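Local coordinates for protein germination-specific N-acetylmuramoyl-L-alanine amidase, Autolysin (Clostridioides difficile, PDB 7RAG) that binds a zinc ion and, as an Amidase_3-family enzyme activated by the GerS lipoprotein, probably hydrolyses the N-acetylmuramoyl-L-alanine amide bond of cortex peptidoglycan, at residues F124-K127 against D131-E134; D159-L164 against S171-C176; Y119-F124 against E141-V146. One frame throughout, in Å; residues are numbered along the deposited sequence.

Interaction 1 of 3, residues F124-K127 against D131-E134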
loop_
_atom_site.group_PDB
_atom_site.type_symbol
_atom_site.label_atom_id
_atom_site.label_comp_id
_atom_site.label_asym_id
_atom_site.label_seq_id
_atom_site.Cartn_x
_atom_site.Cartn_y
_atom_site.Cartn_z
ATOM N N PHE B 124 -26.694 14.291 -8.449
ATOM C CA PHE B 124 -27.022 14.978 -9.683
ATOM C C PHE B 124 -25.881 15.923 -10.026
ATOM O O PHE B 124 -25.137 16.381 -9.150
ATOM C CB PHE B 124 -28.323 15.788 -9.583
ATOM C CG PHE B 124 -29.496 15.030 -9.027
ATOM C CD1 PHE B 124 -30.392 14.398 -9.867
ATOM C CD2 PHE B 124 -29.730 14.990 -7.668
ATOM C CE1 PHE B 124 -31.490 13.723 -9.354
ATOM C CE2 PHE B 124 -30.814 14.312 -7.156
ATOM C CZ PHE B 124 -31.697 13.687 -7.993
ATOM N N TYR B 125 -25.784 16.236 -11.308
ATOM C CA TYR B 125 -24.800 17.147 -11.865
ATOM C C TYR B 125 -25.499 17.994 -12.917
ATOM O O TYR B 125 -26.475 17.540 -13.527
ATOM C CB TYR B 125 -23.623 16.386 -12.496
ATOM C CG TYR B 125 -24.010 15.584 -13.734
ATOM C CD1 TYR B 125 -23.843 16.118 -15.011
ATOM C CD2 TYR B 125 -24.544 14.300 -13.618
ATOM C CE1 TYR B 125 -24.195 15.409 -16.125
ATOM C CE2 TYR B 125 -24.903 13.576 -14.727
ATOM C CZ TYR B 125 -24.721 14.137 -15.985
ATOM O OH TYR B 125 -25.062 13.425 -17.102
ATOM N N PRO B 126 -25.025 19.215 -13.158
ATOM C CA PRO B 126 -25.677 20.063 -14.162
ATOM C C PRO B 126 -25.456 19.500 -15.556
ATOM O O PRO B 126 -24.334 19.142 -15.916
ATOM C CB PRO B 126 -24.978 21.412 -13.983
ATOM C CG PRO B 126 -23.613 21.049 -13.493
ATOM C CD PRO B 126 -23.790 19.829 -12.642
ATOM N N LYS B 127 -26.533 19.448 -16.346
ATOM C CA LYS B 127 -26.481 18.842 -17.674
ATOM C C LYS B 127 -25.257 19.323 -18.451
ATOM O O LYS B 127 -24.882 20.495 -18.379
ATOM C CB LYS B 127 -27.765 19.165 -18.446
ATOM C CG LYS B 127 -27.862 18.474 -19.804
ATOM C CD LYS B 127 -29.167 18.814 -20.549
ATOM C CE LYS B 127 -29.081 20.141 -21.311
ATOM N NZ LYS B 127 -29.464 19.993 -22.759
ATOM N N ASP B 131 -16.822 17.608 -16.018
ATOM C CA ASP B 131 -16.140 17.544 -14.735
ATOM C C ASP B 131 -17.127 17.230 -13.619
ATOM O O ASP B 131 -16.875 16.357 -12.778
ATOM C CB ASP B 131 -15.402 18.867 -14.464
ATOM C CG ASP B 131 -16.300 20.117 -14.690
ATOM O OD1 ASP B 131 -17.197 20.063 -15.583
ATOM O OD2 ASP B 131 -16.110 21.162 -13.990
ATOM N N SER B 132 -18.278 17.898 -13.628
ATOM C CA SER B 132 -19.266 17.670 -12.580
ATOM C C SER B 132 -19.833 16.265 -12.662
ATOM O O SER B 132 -20.122 15.651 -11.632
ATOM C CB SER B 132 -20.368 18.718 -12.668
ATOM O OG SER B 132 -19.812 20.014 -12.527
ATOM N N LYS B 133 -19.993 15.735 -13.881
ATOM C CA LYS B 133 -20.453 14.359 -14.018
ATOM C C LYS B 133 -19.441 13.387 -13.423
ATOM O O LYS B 133 -19.816 12.457 -12.694
ATOM C CB LYS B 133 -20.738 14.033 -15.480
ATOM C CG LYS B 133 -21.573 12.751 -15.652
ATOM C CD LYS B 133 -21.850 12.407 -17.123
ATOM C CE LYS B 133 -20.574 11.946 -17.818
ATOM N NZ LYS B 133 -20.638 11.977 -19.308
ATOM N N GLU B 134 -18.150 13.611 -13.680
ATOM C CA GLU B 134 -17.131 12.752 -13.081
ATOM C C GLU B 134 -17.195 12.812 -11.559
ATOM O O GLU B 134 -17.177 11.777 -10.880
ATOM C CB GLU B 134 -15.733 13.153 -13.560
ATOM C CG GLU B 134 -15.512 13.089 -15.050
ATOM C CD GLU B 134 -14.151 13.672 -15.474
ATOM O OE1 GLU B 134 -13.329 14.030 -14.574
ATOM O OE2 GLU B 134 -13.918 13.768 -16.710
#
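Ser132, in the first turn of helix 130-147, lies against the end of strand 122-126, where its CB packs on the ring of Pro126 at 3.6 Å from CD. The contact thus joins strand end to helix start in the beta-alpha-beta unit completed by strand 156-158. The same CB is 4.0 Å from CB of Tyr125. The hydroxyl does not bond to the strand segment; OG is hydrogen-bonded to the backbone N of Ser171, the first residue of strand 171-178. One residue on, Lys133 sends its aliphatic chain alongside Tyr125, both side chains pointing the same way. CG stands over one face of the tyrosine ring in a CH-pi contact, 3.6 Å from the centroid and 17° off the ring normal, displaced toward the CZ, hydroxyl-bearing end. CD continues past the rim and comes 3.4 Å from Tyr125 OH. The ring meets the lysine because Tyr125 CG lies between its own backbone N and carbonyl carbon (chi1 67°), which lays the ring over the start of the lysine chain. A bend at chi3 (70°) then leads the lysine's end away, toward Gln130 OE1. No hydrogen bond joins the two segments, so they are held together by aliphatic and CH-pi packing, while Ser132 OG and Lys133 NZ find their hydrogen-bond partners outside them.

Interaction 2 of 3, residues D159-L164 against S171-C176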
loop_
_atom_site.group_PDB
_atom_site.type_symbol
_atom_site.label_atom_id
_atom_site.label_comp_id
_atom_site.label_asym_id
_atom_site.label_seq_id
_atom_site.Cartn_x
_atom_site.Cartn_y
_atom_site.Cartn_z
ATOM N N ASP B 159 -31.164 20.223 -15.236
ATOM C CA ASP B 159 -31.005 21.534 -15.843
ATOM C C ASP B 159 -31.951 22.538 -15.209
ATOM O O ASP B 159 -32.123 23.635 -15.758
ATOM C CB ASP B 159 -31.255 21.468 -17.340
ATOM C CG ASP B 159 -32.588 20.842 -17.661
ATOM O OD1 ASP B 159 -33.255 20.372 -16.702
ATOM O OD2 ASP B 159 -32.975 20.821 -18.853
ATOM N N ASP B 160 -32.580 22.181 -14.085
ATOM C CA ASP B 160 -33.542 23.014 -13.378
ATOM C C ASP B 160 -33.095 23.383 -11.965
ATOM O O ASP B 160 -33.887 23.963 -11.214
ATOM C CB ASP B 160 -34.899 22.299 -13.323
ATOM C CG ASP B 160 -34.843 20.987 -12.541
ATOM O OD1 ASP B 160 -33.735 20.424 -12.365
ATOM O OD2 ASP B 160 -35.910 20.512 -12.093
ATOM N N ILE B 161 -31.871 23.036 -11.569
ATOM C CA ILE B 161 -31.320 23.466 -10.289
ATOM C C ILE B 161 -30.490 24.718 -10.539
ATOM O O ILE B 161 -29.372 24.635 -11.052
ATOM C CB ILE B 161 -30.459 22.385 -9.631
ATOM C CG1 ILE B 161 -31.147 21.014 -9.627
ATOM C CG2 ILE B 161 -30.097 22.839 -8.241
ATOM C CD1 ILE B 161 -32.223 20.851 -8.592
ATOM N N TYR B 162 -31.019 25.870 -10.131
ATOM C CA TYR B 162 -30.331 27.142 -10.332
ATOM C C TYR B 162 -28.902 27.106 -9.812
ATOM O O TYR B 162 -27.964 27.504 -10.508
ATOM C CB TYR B 162 -31.117 28.263 -9.646
ATOM C CG TYR B 162 -30.474 29.619 -9.761
ATOM C CD1 TYR B 162 -30.105 30.127 -10.990
ATOM C CD2 TYR B 162 -30.234 30.386 -8.641
ATOM C CE1 TYR B 162 -29.519 31.368 -11.103
ATOM C CE2 TYR B 162 -29.637 31.634 -8.743
ATOM C CZ TYR B 162 -29.286 32.124 -9.980
ATOM O OH TYR B 162 -28.687 33.362 -10.090
ATOM N N LEU B 163 -28.705 26.623 -8.593
ATOM C CA LEU B 163 -27.368 26.695 -8.021
ATOM C C LEU B 163 -26.348 25.833 -8.751
ATOM O O LEU B 163 -25.153 26.023 -8.528
ATOM C CB LEU B 163 -27.406 26.312 -6.537
ATOM C CG LEU B 163 -28.261 27.233 -5.650
ATOM C CD1 LEU B 163 -28.175 26.789 -4.216
ATOM C CD2 LEU B 163 -27.822 28.676 -5.772
ATOM N N LEU B 164 -26.757 24.905 -9.615
ATOM C CA LEU B 164 -25.777 24.153 -10.394
ATOM C C LEU B 164 -25.523 24.724 -11.787
ATOM O O LEU B 164 -24.555 24.304 -12.430
ATOM C CB LEU B 164 -26.200 22.692 -10.544
ATOM C CG LEU B 164 -26.477 21.890 -9.290
ATOM C CD1 LEU B 164 -27.023 20.542 -9.698
ATOM C CD2 LEU B 164 -25.218 21.741 -8.478
ATOM N N SER B 171 -19.724 21.040 -9.932
ATOM C CA SER B 171 -20.871 21.336 -9.093
ATOM C C SER B 171 -21.782 20.127 -9.050
ATOM O O SER B 171 -22.148 19.610 -10.100
ATOM C CB SER B 171 -21.636 22.551 -9.629
ATOM O OG SER B 171 -20.817 23.701 -9.638
ATOM N N VAL B 172 -22.155 19.681 -7.852
ATOM C CA VAL B 172 -23.020 18.518 -7.712
ATOM C C VAL B 172 -24.021 18.758 -6.596
ATOM O O VAL B 172 -23.758 19.483 -5.627
ATOM C CB VAL B 172 -22.238 17.223 -7.424
ATOM C CG1 VAL B 172 -21.179 16.991 -8.487
ATOM C CG2 VAL B 172 -21.611 17.300 -6.046
ATOM N N LEU B 173 -25.179 18.131 -6.747
ATOM C CA LEU B 173 -26.199 18.091 -5.716
ATOM C C LEU B 173 -26.323 16.660 -5.230
ATOM O O LEU B 173 -26.334 15.732 -6.038
ATOM C CB LEU B 173 -27.549 18.568 -6.252
ATOM C CG LEU B 173 -28.725 18.356 -5.289
ATOM C CD1 LEU B 173 -28.791 19.549 -4.403
ATOM C CD2 LEU B 173 -30.063 18.148 -6.011
ATOM N N ILE B 174 -26.420 16.472 -3.919
ATOM C CA ILE B 174 -26.601 15.144 -3.348
ATOM C C ILE B 174 -27.890 15.122 -2.550
ATOM O O ILE B 174 -28.023 15.848 -1.557
ATOM C CB ILE B 174 -25.418 14.737 -2.465
ATOM C CG1 ILE B 174 -24.104 15.048 -3.168
ATOM C CG2 ILE B 174 -25.495 13.263 -2.152
ATOM C CD1 ILE B 174 -22.942 14.608 -2.398
ATOM N N GLU B 175 -28.830 14.279 -2.971
ATOM C CA GLU B 175 -30.040 13.988 -2.210
ATOM C C GLU B 175 -29.788 12.712 -1.428
ATOM O O GLU B 175 -29.802 11.615 -1.995
ATOM C CB GLU B 175 -31.245 13.849 -3.132
ATOM C CG GLU B 175 -31.595 15.159 -3.755
ATOM C CD GLU B 175 -32.912 15.134 -4.481
ATOM O OE1 GLU B 175 -33.508 14.030 -4.615
ATOM O OE2 GLU B 175 -33.335 16.241 -4.916
ATOM N N CYS B 176 -29.578 12.862 -0.126
ATOM C CA CYS B 176 -28.966 11.806 0.665
ATOM C C CYS B 176 -29.885 10.626 0.910
ATOM O O CYS B 176 -29.388 9.521 1.111
ATOM C CB CYS B 176 -28.473 12.397 1.980
ATOM S SG CYS B 176 -27.305 13.732 1.657
#
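Leu164 fits its CD2 methyl against the backbone of the strand beginning at Ser171. This is the tight part of the contact: CD2 is 3.7 Å from Val172 C, 3.8 Å from Ser171 CB and 4.0 Å from Leu173 N, so a single methyl presses on three successive residues. The other methyl, CD1, reaches Leu173 CB at 4.0 Å, and the two leucine side chains cross at about a right angle. Leu164 can do this because its CG is anti to its carbonyl carbon (chi1 -56°) and swings the branch toward the strand. The strand 171-178 it meets is an inner one of the mixed sheet of this Amidase_3-family domain, parallel to 104-111 on one flank and antiparallel to 122-126 on the other. Leu173 lies near the metal site: the nearest atoms of its side chain and that of the zinc ligand His109 are about 3 Å apart, and its side chain is about 7 Å from the zinc ion. Ser171 OG bonds back to Ile169 O and Asn167 ND2 in the connecting loop. Toward the start of the loop the packing thins, with Ile161 CD1 making a single, longer apolar contact, 4.3 Å from Leu173 CD2. The chain here is shaped by a short 3-10 turn at 162-164, in which Leu164 N is hydrogen-bonded to Ile161 O at 3.0 Å. On the solvent side, the exposed Asp160 makes a salt bridge with Arg158, and the exposed Tyr162 forms a cation-pi pair with Lys94.

Interaction 3 of 3, residues Y119-F124 against E141-V146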
loop_
_atom_site.group_PDB
_atom_site.type_symbol
_atom_site.label_atom_id
_atom_site.label_comp_id
_atom_site.label_asym_id
_atom_site.label_seq_id
_atom_site.Cartn_x
_atom_site.Cartn_y
_atom_site.Cartn_z
ATOM N N TYR B 119 -36.252 4.722 -2.112
ATOM C CA TYR B 119 -35.167 4.943 -1.164
ATOM C C TYR B 119 -33.844 5.007 -1.918
ATOM O O TYR B 119 -33.745 4.605 -3.081
ATOM C CB TYR B 119 -35.108 3.840 -0.099
ATOM C CG TYR B 119 -34.587 2.530 -0.645
ATOM C CD1 TYR B 119 -33.304 2.082 -0.337
ATOM C CD2 TYR B 119 -35.371 1.750 -1.493
ATOM C CE1 TYR B 119 -32.826 0.879 -0.847
ATOM C CE2 TYR B 119 -34.900 0.559 -2.010
ATOM C CZ TYR B 119 -33.632 0.125 -1.685
ATOM O OH TYR B 119 -33.178 -1.065 -2.207
ATOM N N GLY B 120 -32.820 5.524 -1.230
ATOM C CA GLY B 120 -31.474 5.595 -1.770
ATOM C C GLY B 120 -30.917 7.003 -1.874
ATOM O O GLY B 120 -31.659 7.972 -2.077
ATOM N N ALA B 121 -29.602 7.134 -1.718
ATOM C CA ALA B 121 -28.929 8.386 -2.021
ATOM C C ALA B 121 -28.770 8.533 -3.530
ATOM O O ALA B 121 -28.466 7.569 -4.244
ATOM C CB ALA B 121 -27.562 8.436 -1.348
ATOM N N GLN B 122 -28.984 9.748 -4.011
ATOM C CA GLN B 122 -28.930 10.047 -5.428
ATOM C C GLN B 122 -28.111 11.310 -5.651
ATOM O O GLN B 122 -28.351 12.324 -4.999
ATOM C CB GLN B 122 -30.340 10.222 -5.979
ATOM C CG GLN B 122 -30.366 10.683 -7.414
ATOM C CD GLN B 122 -29.941 9.597 -8.354
ATOM O OE1 GLN B 122 -30.541 8.522 -8.375
ATOM N NE2 GLN B 122 -28.884 9.848 -9.121
ATOM N N THR B 123 -27.160 11.260 -6.578
ATOM C CA THR B 123 -26.372 12.431 -6.940
ATOM C C THR B 123 -26.809 12.981 -8.297
ATOM O O THR B 123 -27.264 12.249 -9.175
ATOM C CB THR B 123 -24.885 12.090 -6.963
ATOM O OG1 THR B 123 -24.614 11.172 -5.906
ATOM C CG2 THR B 123 -24.045 13.328 -6.730
ATOM N N PHE B 124 -26.694 14.291 -8.449
ATOM C CA PHE B 124 -27.022 14.978 -9.683
ATOM C C PHE B 124 -25.881 15.923 -10.026
ATOM O O PHE B 124 -25.137 16.381 -9.150
ATOM C CB PHE B 124 -28.323 15.788 -9.583
ATOM C CG PHE B 124 -29.496 15.030 -9.027
ATOM C CD1 PHE B 124 -30.392 14.398 -9.867
ATOM C CD2 PHE B 124 -29.730 14.990 -7.668
ATOM C CE1 PHE B 124 -31.490 13.723 -9.354
ATOM C CE2 PHE B 124 -30.814 14.312 -7.156
ATOM C CZ PHE B 124 -31.697 13.687 -7.993
ATOM N N GLU B 141 -20.531 6.389 -6.433
ATOM C CA GLU B 141 -19.836 5.135 -6.146
ATOM C C GLU B 141 -19.527 4.992 -4.655
ATOM O O GLU B 141 -19.722 3.917 -4.074
ATOM C CB GLU B 141 -18.545 5.051 -6.962
ATOM C CG GLU B 141 -18.657 4.289 -8.262
ATOM C CD GLU B 141 -17.753 4.875 -9.335
ATOM O OE1 GLU B 141 -16.833 5.651 -8.957
ATOM O OE2 GLU B 141 -17.978 4.582 -10.544
ATOM N N GLU B 142 -19.040 6.065 -4.012
ATOM C CA GLU B 142 -18.776 5.965 -2.575
ATOM C C GLU B 142 -20.062 5.848 -1.761
ATOM O O GLU B 142 -20.088 5.153 -0.743
ATOM C CB GLU B 142 -17.957 7.147 -2.086
ATOM C CG GLU B 142 -16.608 7.213 -2.717
ATOM C CD GLU B 142 -15.899 5.889 -2.685
ATOM O OE1 GLU B 142 -15.675 5.368 -1.576
ATOM O OE2 GLU B 142 -15.576 5.361 -3.778
ATOM N N LEU B 143 -21.131 6.525 -2.172
ATOM C CA LEU B 143 -22.389 6.391 -1.448
ATOM C C LEU B 143 -22.866 4.950 -1.494
ATOM O O LEU B 143 -23.294 4.394 -0.473
ATOM C CB LEU B 143 -23.443 7.336 -2.022
ATOM C CG LEU B 143 -23.262 8.842 -1.806
ATOM C CD1 LEU B 143 -24.292 9.638 -2.602
ATOM C CD2 LEU B 143 -23.369 9.199 -0.348
ATOM N N LYS B 144 -22.743 4.313 -2.664
ATOM C CA LYS B 144 -23.053 2.891 -2.784
ATOM C C LYS B 144 -22.154 2.044 -1.888
ATOM O O LYS B 144 -22.643 1.245 -1.085
ATOM C CB LYS B 144 -22.912 2.443 -4.240
ATOM C CG LYS B 144 -23.391 1.023 -4.507
ATOM C CD LYS B 144 -22.932 0.504 -5.871
ATOM C CE LYS B 144 -23.219 -0.996 -6.026
ATOM N NZ LYS B 144 -22.438 -1.684 -7.122
ATOM N N ARG B 145 -20.832 2.201 -2.010
ATOM C CA ARG B 145 -19.927 1.260 -1.347
ATOM C C ARG B 145 -19.977 1.406 0.161
ATOM O O ARG B 145 -19.943 0.408 0.884
ATOM C CB ARG B 145 -18.490 1.445 -1.829
ATOM C CG ARG B 145 -17.484 0.546 -1.117
ATOM C CD ARG B 145 -16.034 0.912 -1.464
ATOM N NE ARG B 145 -15.689 2.284 -1.084
ATOM C CZ ARG B 145 -15.223 2.639 0.115
ATOM N NH1 ARG B 145 -15.038 1.733 1.058
ATOM N NH2 ARG B 145 -14.935 3.901 0.384
ATOM N N VAL B 146 -20.054 2.640 0.653
ATOM C CA VAL B 146 -19.973 2.913 2.080
ATOM C C VAL B 146 -21.337 2.826 2.746
ATOM O O VAL B 146 -21.468 2.251 3.828
ATOM C CB VAL B 146 -19.331 4.300 2.290
ATOM C CG1 VAL B 146 -19.345 4.667 3.748
ATOM C CG2 VAL B 146 -17.914 4.319 1.738
#
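Leu143 projects from helix 130-147 into the face of the sheet, and one of its methyls, CD1, touches both Ala121, just ahead of strand 122-126, and Thr123 within it. It lies 3.7 Å from Ala121 CB and equally 3.7 Å from Thr123 OG1. With CG anti to the carbonyl carbon (chi1 -69°), the leucine branch is carried out from the helix toward them. Ala121, second in surface buried by the contact, offers its methyl where the two backbones come nearest, the CA atoms of Ala121 and Leu143 being 6.9 Å apart. The Thr123 side chain crosses that of Leu143 at a slant, its OG1 against CD1; OG1 is hydrogen-bonded to Gln140 OE1, while the amide nitrogen of Gln140 bonds to Ala121 O, so one glutamine ties the helix to both residues. Leu143 also packs on Ile174 of strand 171-178 and on Ala200 of helix 191-211. Elsewhere on the helix, Arg145 NH2 makes a salt bridge with Glu142 OE1 at 2.6 Å, and Arg145 NH1 is paired with Asp85 of the lipoprotein chain, linking this helix to the partner known to activate the enzyme. The packing of Leu143 on Ala121 and Thr123 is that of a beta-alpha-beta unit, in which helix 130-147 crosses between the parallel neighbours 122-126 and 156-158 with its apolar side against the sheet.

From the N terminus, the chain enters at 119-124 and runs straight on into 124-127, so interactions 3 and 1 share Phe124 on strand 122-126. Interaction 1 closes first, across the short turn into helix 130-147; interaction 3 closes later on the same helix, and the smaller loop is nested inside the larger. After strand 156-158, interaction 2 follows in series, closing the loop that leads back to strand 171-178. That strand lies antiparallel beside 122-126: Phe124 N bonds probably to Leu173 O and Glu175 N to Gln122 O. The three contacts thus tie together helix 130-147, the neighbouring strands 122-126 and 171-178, and the loop that follows strand 156-158.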